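PDB 3BIL: probable LacI-family transcriptional regulator from Corynebacterium glutamicum ATCC 13032, which probably binds regulatory DNA as a LacI-family transcription factor, its periplasmic-binding-protein-like part presumably sensing a small effector that has not been identified. Local coordinates for residues I187-G192 against T244-D249; Y225-G230 against M252-I257; A173-L178 against T325-R330. One frame throughout, in Å; residues are numbered along the deposited sequence. Where two conformers were deposited one is given.

Contact 1: I187-G192 against T244-D249; sequences IGYLSG and TLFAGD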
loop_
_atom_site.group_PDB
_atom_site.type_symbol
_atom_site.label_atom_id
_atom_site.label_comp_id
_atom_site.label_asym_id
_atom_site.label_seq_id
_atom_site.Cartn_x
_atom_site.Cartn_y
_atom_site.Cartn_z
ATOM N N ILE A 187 -15.990 -6.197 23.634
ATOM C CA ILE A 187 -15.138 -6.128 22.499
ATOM C C ILE A 187 -15.830 -6.778 21.299
ATOM O O ILE A 187 -16.316 -7.911 21.384
ATOM C CB ILE A 187 -13.785 -6.838 22.790
ATOM C CG1 ILE A 187 -13.132 -6.255 24.050
ATOM C CG2 ILE A 187 -12.811 -6.761 21.545
ATOM C CD1 ILE A 187 -11.996 -7.098 24.647
ATOM N N GLY A 188 -15.872 -6.054 20.179
ATOM C CA GLY A 188 -16.265 -6.608 18.909
ATOM C C GLY A 188 -15.017 -6.986 18.146
ATOM O O GLY A 188 -14.346 -6.137 17.579
ATOM N N TYR A 189 -14.694 -8.261 18.113
ATOM C CA TYR A 189 -13.523 -8.685 17.379
ATOM C C TYR A 189 -13.946 -8.993 15.967
ATOM O O TYR A 189 -14.929 -9.697 15.713
ATOM C CB TYR A 189 -12.842 -9.881 18.027
ATOM C CG TYR A 189 -11.680 -10.472 17.215
ATOM C CD1 TYR A 189 -10.389 -9.959 17.340
ATOM C CD2 TYR A 189 -11.870 -11.561 16.347
ATOM C CE1 TYR A 189 -9.353 -10.474 16.630
ATOM C CE2 TYR A 189 -10.805 -12.086 15.607
ATOM C CZ TYR A 189 -9.563 -11.519 15.753
ATOM O OH TYR A 189 -8.492 -11.994 15.074
ATOM N N LEU A 190 -13.198 -8.437 15.038
ATOM C CA LEU A 190 -13.560 -8.510 13.662
ATOM C C LEU A 190 -12.565 -9.446 13.005
ATOM O O LEU A 190 -11.443 -9.076 12.684
ATOM C CB LEU A 190 -13.620 -7.091 13.067
ATOM C CG LEU A 190 -14.095 -6.917 11.628
ATOM C CD1 LEU A 190 -15.584 -7.100 11.585
ATOM C CD2 LEU A 190 -13.728 -5.561 11.042
ATOM N N SER A 191 -12.993 -10.687 12.857
ATOM C CA SER A 191 -12.190 -11.771 12.287
ATOM C C SER A 191 -11.783 -11.573 10.842
ATOM O O SER A 191 -12.316 -10.707 10.114
ATOM C CB SER A 191 -12.988 -13.075 12.400
ATOM O OG SER A 191 -12.332 -14.165 11.817
ATOM N N GLY A 192 -10.816 -12.381 10.443
ATOM C CA GLY A 192 -10.455 -12.538 9.050
ATOM C C GLY A 192 -10.914 -13.884 8.505
ATOM O O GLY A 192 -11.441 -14.727 9.250
ATOM N N THR A 244 -15.568 -1.562 21.734
ATOM C CA THR A 244 -14.230 -1.674 21.206
ATOM C C THR A 244 -14.277 -2.476 19.915
ATOM O O THR A 244 -14.994 -3.480 19.809
ATOM C CB THR A 244 -13.247 -2.329 22.230
ATOM O OG1 THR A 244 -12.931 -1.379 23.266
ATOM C CG2 THR A 244 -11.897 -2.747 21.576
ATOM N N LEU A 245 -13.533 -2.029 18.908
ATOM C CA LEU A 245 -13.479 -2.788 17.687
ATOM C C LEU A 245 -12.046 -3.265 17.537
ATOM O O LEU A 245 -11.104 -2.483 17.637
ATOM C CB LEU A 245 -13.997 -1.966 16.501
ATOM C CG LEU A 245 -15.489 -1.552 16.650
ATOM C CD1 LEU A 245 -15.942 -0.416 15.655
ATOM C CD2 LEU A 245 -16.425 -2.776 16.558
ATOM N N PHE A 246 -11.883 -4.559 17.326
ATOM C CA PHE A 246 -10.593 -5.160 17.418
ATOM C C PHE A 246 -10.482 -5.921 16.101
ATOM O O PHE A 246 -11.035 -6.988 15.910
ATOM C CB PHE A 246 -10.523 -6.016 18.718
ATOM C CG PHE A 246 -9.174 -6.699 18.996
ATOM C CD1 PHE A 246 -8.771 -6.915 20.305
ATOM C CD2 PHE A 246 -8.373 -7.181 17.986
ATOM C CE1 PHE A 246 -7.614 -7.556 20.592
ATOM C CE2 PHE A 246 -7.228 -7.833 18.254
ATOM C CZ PHE A 246 -6.831 -8.032 19.557
ATOM N N ALA A 247 -9.799 -5.322 15.150
ATOM C CA ALA A 247 -9.688 -5.918 13.832
ATOM C C ALA A 247 -8.621 -6.940 13.897
ATOM O O ALA A 247 -7.692 -6.791 14.671
ATOM C CB ALA A 247 -9.274 -4.859 12.873
ATOM N N GLY A 248 -8.689 -7.942 13.044
ATOM C CA GLY A 248 -7.662 -8.976 13.011
ATOM C C GLY A 248 -6.857 -8.952 11.738
ATOM O O GLY A 248 -6.102 -9.887 11.506
ATOM N N ASP A 249 -7.035 -7.898 10.913
ATOM C CA ASP A 249 -6.289 -7.696 9.635
ATOM C C ASP A 249 -6.011 -6.246 9.297
ATOM O O ASP A 249 -6.724 -5.364 9.762
ATOM C CB ASP A 249 -7.084 -8.277 8.454
ATOM C CG ASP A 249 -6.709 -9.689 8.186
ATOM O OD1 ASP A 249 -5.640 -10.073 8.698
ATOM O OD2 ASP A 249 -7.458 -10.428 7.502
#
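The amide of Leu190 donates to the carbonyl of Phe246, N to O 2.7 Å, in a nearly straight bond (172° at the hydrogen). The same oxygen is approached by the CA-H of Tyr189, CA to O 3.4 Å, and it also lies obliquely near the tyrosine ring, so three groups of 187-192 gather on one carbonyl. Upstream, Gly188 binds the neighbouring strand twice: its N gives to Thr244 O over 2.7 Å, and its O takes the N-H of Phe246. Beyond Leu190 the pairing fades, Gly248 N reaching Leu190 O only in a weak, bent bond. This alternation, with strand axes 22° apart, defines two parallel neighbours of the Rossmann-like sheet in a periplasmic-binding-protein domain; strands 219-221 and 272-276 continue it. On one face Ile187, Tyr189, Thr244 and Phe246 stand together. With CG anti to the backbone N in both aromatics, the rings meet as an offset edge-to-face pair, the tyrosine edge toward the phenylalanine face, planes at 62° and Tyr189 CD1 3.5 Å from Phe246 CD2. Ile187 CG2 flanks the base of the phenylalanine, 3.7 Å from Phe246 CB. Helices 169-181 and 197-212 cover this face, and Phe206 stacks on Tyr189. Leu190, Leu245 and Ala247 point to the other face, where Leu190 and Leu245 meet both helix 227-239 and helix 250-262.

Contact 2: Y225-G230 against M252-I257; sequences YEQSVG and MTIGVI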
loop_
_atom_site.group_PDB
_atom_site.type_symbol
_atom_site.label_atom_id
_atom_site.label_comp_id
_atom_site.label_asym_id
_atom_site.label_seq_id
_atom_site.Cartn_x
_atom_site.Cartn_y
_atom_site.Cartn_z
ATOM N N TYR A 225 -12.534 -10.670 2.972
ATOM C CA TYR A 225 -11.510 -10.082 2.098
ATOM C C TYR A 225 -11.664 -8.576 1.788
ATOM O O TYR A 225 -10.704 -7.818 1.947
ATOM C CB TYR A 225 -11.341 -10.946 0.833
ATOM C CG TYR A 225 -10.806 -12.346 1.129
ATOM C CD1 TYR A 225 -9.429 -12.575 1.245
ATOM C CD2 TYR A 225 -11.676 -13.438 1.306
ATOM C CE1 TYR A 225 -8.919 -13.861 1.524
ATOM C CE2 TYR A 225 -11.182 -14.738 1.583
ATOM C CZ TYR A 225 -9.796 -14.937 1.690
ATOM O OH TYR A 225 -9.273 -16.193 1.967
ATOM N N GLU A 226 -12.870 -8.154 1.385
ATOM C CA GLU A 226 -13.164 -6.749 1.040
ATOM C C GLU A 226 -13.166 -5.801 2.227
ATOM O O GLU A 226 -13.535 -6.159 3.349
ATOM C CB GLU A 226 -14.525 -6.601 0.327
ATOM C CG GLU A 226 -14.565 -7.103 -1.120
ATOM C CD GLU A 226 -14.410 -8.623 -1.231
ATOM O OE1 GLU A 226 -14.713 -9.347 -0.244
ATOM O OE2 GLU A 226 -13.975 -9.100 -2.311
ATOM N N GLN A 227 -12.757 -4.574 1.947
ATOM C CA GLN A 227 -12.926 -3.479 2.852
ATOM C C GLN A 227 -14.401 -3.406 3.227
ATOM O O GLN A 227 -14.729 -3.115 4.373
ATOM C CB GLN A 227 -12.451 -2.188 2.184
ATOM C CG GLN A 227 -12.592 -0.931 3.038
ATOM C CD GLN A 227 -12.034 0.295 2.347
ATOM O OE1 GLN A 227 -11.194 0.195 1.451
ATOM N NE2 GLN A 227 -12.504 1.466 2.755
ATOM N N SER A 228 -15.280 -3.704 2.264
ATOM C CA SER A 228 -16.735 -3.666 2.478
ATOM C C SER A 228 -17.167 -4.633 3.587
ATOM O O SER A 228 -17.978 -4.290 4.466
ATOM C CB SER A 228 -17.491 -3.985 1.186
ATOM O OG SER A 228 -18.594 -3.089 1.052
ATOM N N VAL A 229 -16.605 -5.832 3.546
ATOM C CA VAL A 229 -16.902 -6.840 4.546
ATOM C C VAL A 229 -16.595 -6.397 6.012
ATOM O O VAL A 229 -17.358 -6.700 6.935
ATOM C CB VAL A 229 -16.204 -8.126 4.178
ATOM C CG1 VAL A 229 -16.298 -9.163 5.315
ATOM C CG2 VAL A 229 -16.787 -8.658 2.825
ATOM N N GLY A 230 -15.512 -5.642 6.200
ATOM C CA GLY A 230 -15.122 -5.132 7.510
ATOM C C GLY A 230 -15.963 -3.956 7.925
ATOM O O GLY A 230 -16.366 -3.840 9.083
ATOM N N MET A 252 -9.425 -5.500 7.597
ATOM C CA MET A 252 -10.435 -5.337 8.615
ATOM C C MET A 252 -10.223 -3.979 9.371
ATOM O O MET A 252 -11.196 -3.275 9.707
ATOM C CB MET A 252 -10.523 -6.601 9.510
ATOM C CG MET A 252 -10.972 -7.980 8.795
ATOM S SD MET A 252 -12.678 -8.027 8.103
ATOM C CE MET A 252 -12.483 -7.007 6.686
ATOM N N THR A 253 -8.964 -3.559 9.555
ATOM C CA THR A 253 -8.666 -2.313 10.286
ATOM C C THR A 253 -9.149 -1.083 9.574
ATOM O O THR A 253 -9.580 -0.118 10.235
ATOM C CB THR A 253 -7.149 -2.111 10.559
ATOM O OG1 THR A 253 -6.657 -3.227 11.311
ATOM C CG2 THR A 253 -6.924 -0.825 11.371
ATOM N N ILE A 254 -9.020 -1.089 8.238
ATOM C CA ILE A 254 -9.676 -0.076 7.403
ATOM C C ILE A 254 -11.204 -0.014 7.571
ATOM O O ILE A 254 -11.733 1.074 7.842
ATOM C CB ILE A 254 -9.251 -0.100 5.900
ATOM C CG1 ILE A 254 -7.762 0.133 5.799
ATOM C CG2 ILE A 254 -9.904 1.068 5.154
ATOM C CD1 ILE A 254 -7.112 -0.535 4.570
ATOM N N GLY A 255 -11.889 -1.165 7.452
ATOM C CA GLY A 255 -13.373 -1.289 7.663
ATOM C C GLY A 255 -13.794 -0.745 9.029
ATOM O O GLY A 255 -14.840 -0.068 9.178
ATOM N N VAL A 256 -12.969 -0.993 10.041
ATOM C CA VAL A 256 -13.228 -0.411 11.373
ATOM C C VAL A 256 -13.162 1.119 11.380
ATOM O O VAL A 256 -14.031 1.777 12.005
ATOM C CB VAL A 256 -12.265 -0.984 12.461
ATOM C CG1 VAL A 256 -12.327 -0.154 13.708
ATOM C CG2 VAL A 256 -12.605 -2.420 12.737
ATOM N N ILE A 257 -12.131 1.686 10.708
ATOM C CA ILE A 257 -12.014 3.155 10.573
ATOM C C ILE A 257 -13.200 3.702 9.771
ATOM O O ILE A 257 -13.914 4.630 10.210
ATOM C CB ILE A 257 -10.656 3.609 9.959
ATOM C CG1 ILE A 257 -9.502 3.281 10.917
ATOM C CG2 ILE A 257 -10.656 5.090 9.738
ATOM C CD1 ILE A 257 -8.083 3.211 10.273
#
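Two helix segments, 227-230 near the start of its helix and 252-257, come together through glycine backbone, with Gly230 CA and Gly255 CA 4.2 Å apart. Such a separation is possible because neither residue carries a side chain: it is a glycine-to-glycine helix contact between the helices that precede and follow strand 244-247 in the chain, packed on the same face of the sheet in the periplasmic-binding-protein domain. The backbones touch, Gly255 CA lying 3.7 Å from Gly230 C, and no hydrogen bond joins the segments. Met252 packs against Gly230, its CE 3.3 Å from Gly230 CA. Its chain leaves the helix with CG beside the backbone N and bends twice (chi2 -64°, chi3 73°), which turns the methyl back over the first turn of the other helix; Met252 CE also reaches Glu226 O at 3.6 Å. Gln227 extends with CG anti to its backbone N (chi1 179°) and crosses Ile254 at about a right angle. Its amide NE2 is hydrogen-bonded to Glu258, one turn beyond Ile254, so the polar end is held while the chain lies against the isoleucine. Pro280 and Leu284 of the second subunit pack on Gln227 and Ile254 respectively, placing this edge at the subunit interface. The methyl CG2 of Ile254 lies over one face of the glutamine amide, 3.6 Å from both Gln227 CD and Gln227 NE2.

Contact 3: A173-L178 against T325-R330; sequences AAAVEL and TALIHR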
loop_
_atom_site.group_PDB
_atom_site.type_symbol
_atom_site.label_atom_id
_atom_site.label_comp_id
_atom_site.label_asym_id
_atom_site.label_seq_id
_atom_site.Cartn_x
_atom_site.Cartn_y
_atom_site.Cartn_z
ATOM N N ALA A 173 -2.989 -11.320 23.400
ATOM C CA ALA A 173 -3.104 -11.361 24.876
ATOM C C ALA A 173 -2.874 -10.004 25.510
ATOM O O ALA A 173 -3.633 -9.614 26.401
ATOM C CB ALA A 173 -2.166 -12.341 25.441
ATOM N N ALA A 174 -1.873 -9.235 25.044
ATOM C CA ALA A 174 -1.689 -7.903 25.644
ATOM C C ALA A 174 -2.748 -6.900 25.296
ATOM O O ALA A 174 -3.165 -6.067 26.152
ATOM C CB ALA A 174 -0.336 -7.356 25.347
ATOM N N ALA A 175 -3.202 -6.937 24.049
ATOM C CA ALA A 175 -4.333 -6.084 23.691
ATOM C C ALA A 175 -5.556 -6.435 24.520
ATOM O O ALA A 175 -6.201 -5.528 25.053
ATOM C CB ALA A 175 -4.638 -6.158 22.239
ATOM N N VAL A 176 -5.886 -7.729 24.671
ATOM C CA VAL A 176 -7.064 -8.098 25.511
ATOM C C VAL A 176 -6.901 -7.640 26.961
ATOM O O VAL A 176 -7.803 -6.976 27.507
ATOM C CB VAL A 176 -7.425 -9.596 25.430
ATOM C CG1 VAL A 176 -8.446 -9.975 26.486
ATOM C CG2 VAL A 176 -7.975 -9.949 24.018
ATOM N N GLU A 177 -5.732 -7.943 27.553
ATOM C CA GLU A 177 -5.364 -7.483 28.901
ATOM C C GLU A 177 -5.629 -6.007 29.079
ATOM O O GLU A 177 -6.330 -5.615 30.002
ATOM C CB GLU A 177 -3.908 -7.831 29.258
ATOM C CG GLU A 177 -3.750 -9.015 30.231
ATOM C CD GLU A 177 -4.572 -8.835 31.537
ATOM O OE1 GLU A 177 -4.288 -7.874 32.307
ATOM O OE2 GLU A 177 -5.506 -9.651 31.791
ATOM N N LEU A 178 -5.108 -5.209 28.150
ATOM C CA LEU A 178 -5.297 -3.769 28.130
ATOM C C LEU A 178 -6.740 -3.346 28.005
ATOM O O LEU A 178 -7.157 -2.389 28.675
ATOM C CB LEU A 178 -4.458 -3.165 26.994
ATOM C CG LEU A 178 -4.279 -1.645 26.902
ATOM C CD1 LEU A 178 -3.639 -1.089 28.156
ATOM C CD2 LEU A 178 -3.435 -1.281 25.705
ATOM N N THR A 325 4.762 -11.390 18.193
ATOM C CA THR A 325 3.973 -10.277 17.757
ATOM C C THR A 325 3.942 -9.294 18.929
ATOM O O THR A 325 4.123 -9.721 20.077
ATOM C CB THR A 325 2.601 -10.820 17.429
ATOM O OG1 THR A 325 2.210 -10.371 16.132
ATOM C CG2 THR A 325 1.570 -10.461 18.472
ATOM N N ALA A 326 3.777 -7.990 18.672
ATOM C CA ALA A 326 3.865 -7.039 19.778
ATOM C C ALA A 326 2.787 -5.969 19.751
ATOM O O ALA A 326 2.311 -5.614 18.687
ATOM C CB ALA A 326 5.273 -6.422 19.832
ATOM N N LEU A 327 2.384 -5.483 20.915
ATOM C CA LEU A 327 1.429 -4.370 21.026
ATOM C C LEU A 327 2.128 -2.981 21.120
ATOM O O LEU A 327 2.816 -2.699 22.096
ATOM C CB LEU A 327 0.543 -4.576 22.252
ATOM C CG LEU A 327 -0.582 -3.567 22.448
ATOM C CD1 LEU A 327 -1.704 -3.827 21.446
ATOM C CD2 LEU A 327 -1.149 -3.717 23.845
ATOM N N ILE A 328 1.928 -2.127 20.109
ATOM C CA ILE A 328 2.334 -0.751 20.117
ATOM C C ILE A 328 1.207 0.070 20.782
ATOM O O ILE A 328 0.152 0.283 20.190
ATOM C CB ILE A 328 2.593 -0.248 18.655
ATOM C CG1 ILE A 328 3.359 -1.272 17.812
ATOM C CG2 ILE A 328 3.312 1.100 18.622
ATOM C CD1 ILE A 328 4.675 -1.774 18.369
ATOM N N HIS A 329 1.431 0.523 21.995
ATOM C CA HIS A 329 0.428 1.300 22.716
ATOM C C HIS A 329 0.446 2.740 22.232
ATOM O O HIS A 329 1.459 3.445 22.332
ATOM C CB HIS A 329 0.649 1.219 24.241
ATOM C CG HIS A 329 -0.556 1.596 25.058
ATOM N ND1 HIS A 329 -0.675 1.280 26.395
ATOM C CD2 HIS A 329 -1.681 2.278 24.731
ATOM C CE1 HIS A 329 -1.820 1.748 26.853
ATOM N NE2 HIS A 329 -2.448 2.359 25.864
ATOM N N ARG A 330 -0.687 3.154 21.665
ATOM C CA ARG A 330 -0.842 4.525 21.223
ATOM C C ARG A 330 -2.007 5.157 21.958
ATOM O O ARG A 330 -2.036 5.075 23.185
ATOM C CB ARG A 330 -0.985 4.616 19.746
ATOM C CG ARG A 330 0.191 4.002 19.011
ATOM C CD ARG A 330 0.357 4.748 17.679
ATOM N NE ARG A 330 1.400 4.150 16.861
ATOM C CZ ARG A 330 1.206 3.383 15.812
ATOM N NH1 ARG A 330 -0.022 3.118 15.381
ATOM N NH2 ARG A 330 2.253 2.905 15.169
#
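Leu178 lays one methyl over the imidazole of His329: CD2 is 3.7 Å from the ring centroid and only 14° off the normal, the geometry of a CH-pi contact. The side chains run obliquely to one another, and the second leucine branch, on the same side of the ring, is displaced past its CE1 corner, with Leu178 CD1 3.6 Å from His329 CE1. Both methyls meet the histidine, but CD2 alone is centred on its face. CG of Leu178 is anti to the backbone N (chi1 -169°), which carries the fork from the helix toward the chain leaving strand 326-328. His329 was deposited in two conformers, so this CH-pi contact holds for one of them and is doubtful for the other.

Leu327 divides its branches differently. CD2 is shared, lying 3.8 Å from Leu178 CD2 and 4.0 Å from Ala174 CB, whereas CD1 turns to the next alanine, 3.8 Å from Ala175 CB. The two small side chains and Leu178 therefore border the leucine fork along one helical turn, and the nearest backbones, at Ala175 and Leu327, keep their CA atoms 6.6 Å apart. No hydrogen bond crosses the contact; apolar packing and the CH-pi approach account for it.

This is helix-on-sheet packing of the alpha/beta periplasmic-binding-protein-like fold, the helix segment axis 8.3 Å from that of 326-328 and inclined by 46°. Strand 322-328 pairs antiparallel with 291-293, whose Ile292 also touches Leu327, while Val176 packs on helix 197-212.

In the fold
From the N terminus, helix 169-181 comes first and waits longest for its partner: contact 3 joins it to strand 322-328 near the C-terminal end, 147 residues on, closing a loop that contains both other contacts. Strand 187-190 follows, and contact 1 pairs it with strand 244-247 across 52 residues. Contact 2 starts inside that loop, at the beginning of helix 227-239, and ends beyond it in helix 250-262, so contacts 1 and 2 cross. They touch through Leu190, which meets Met252 and Gly230. Phe246 reaches Ala175 on the other face, linking contacts 1 and 3, whereas contacts 2 and 3 remain about 9 Å apart at their nearest atoms.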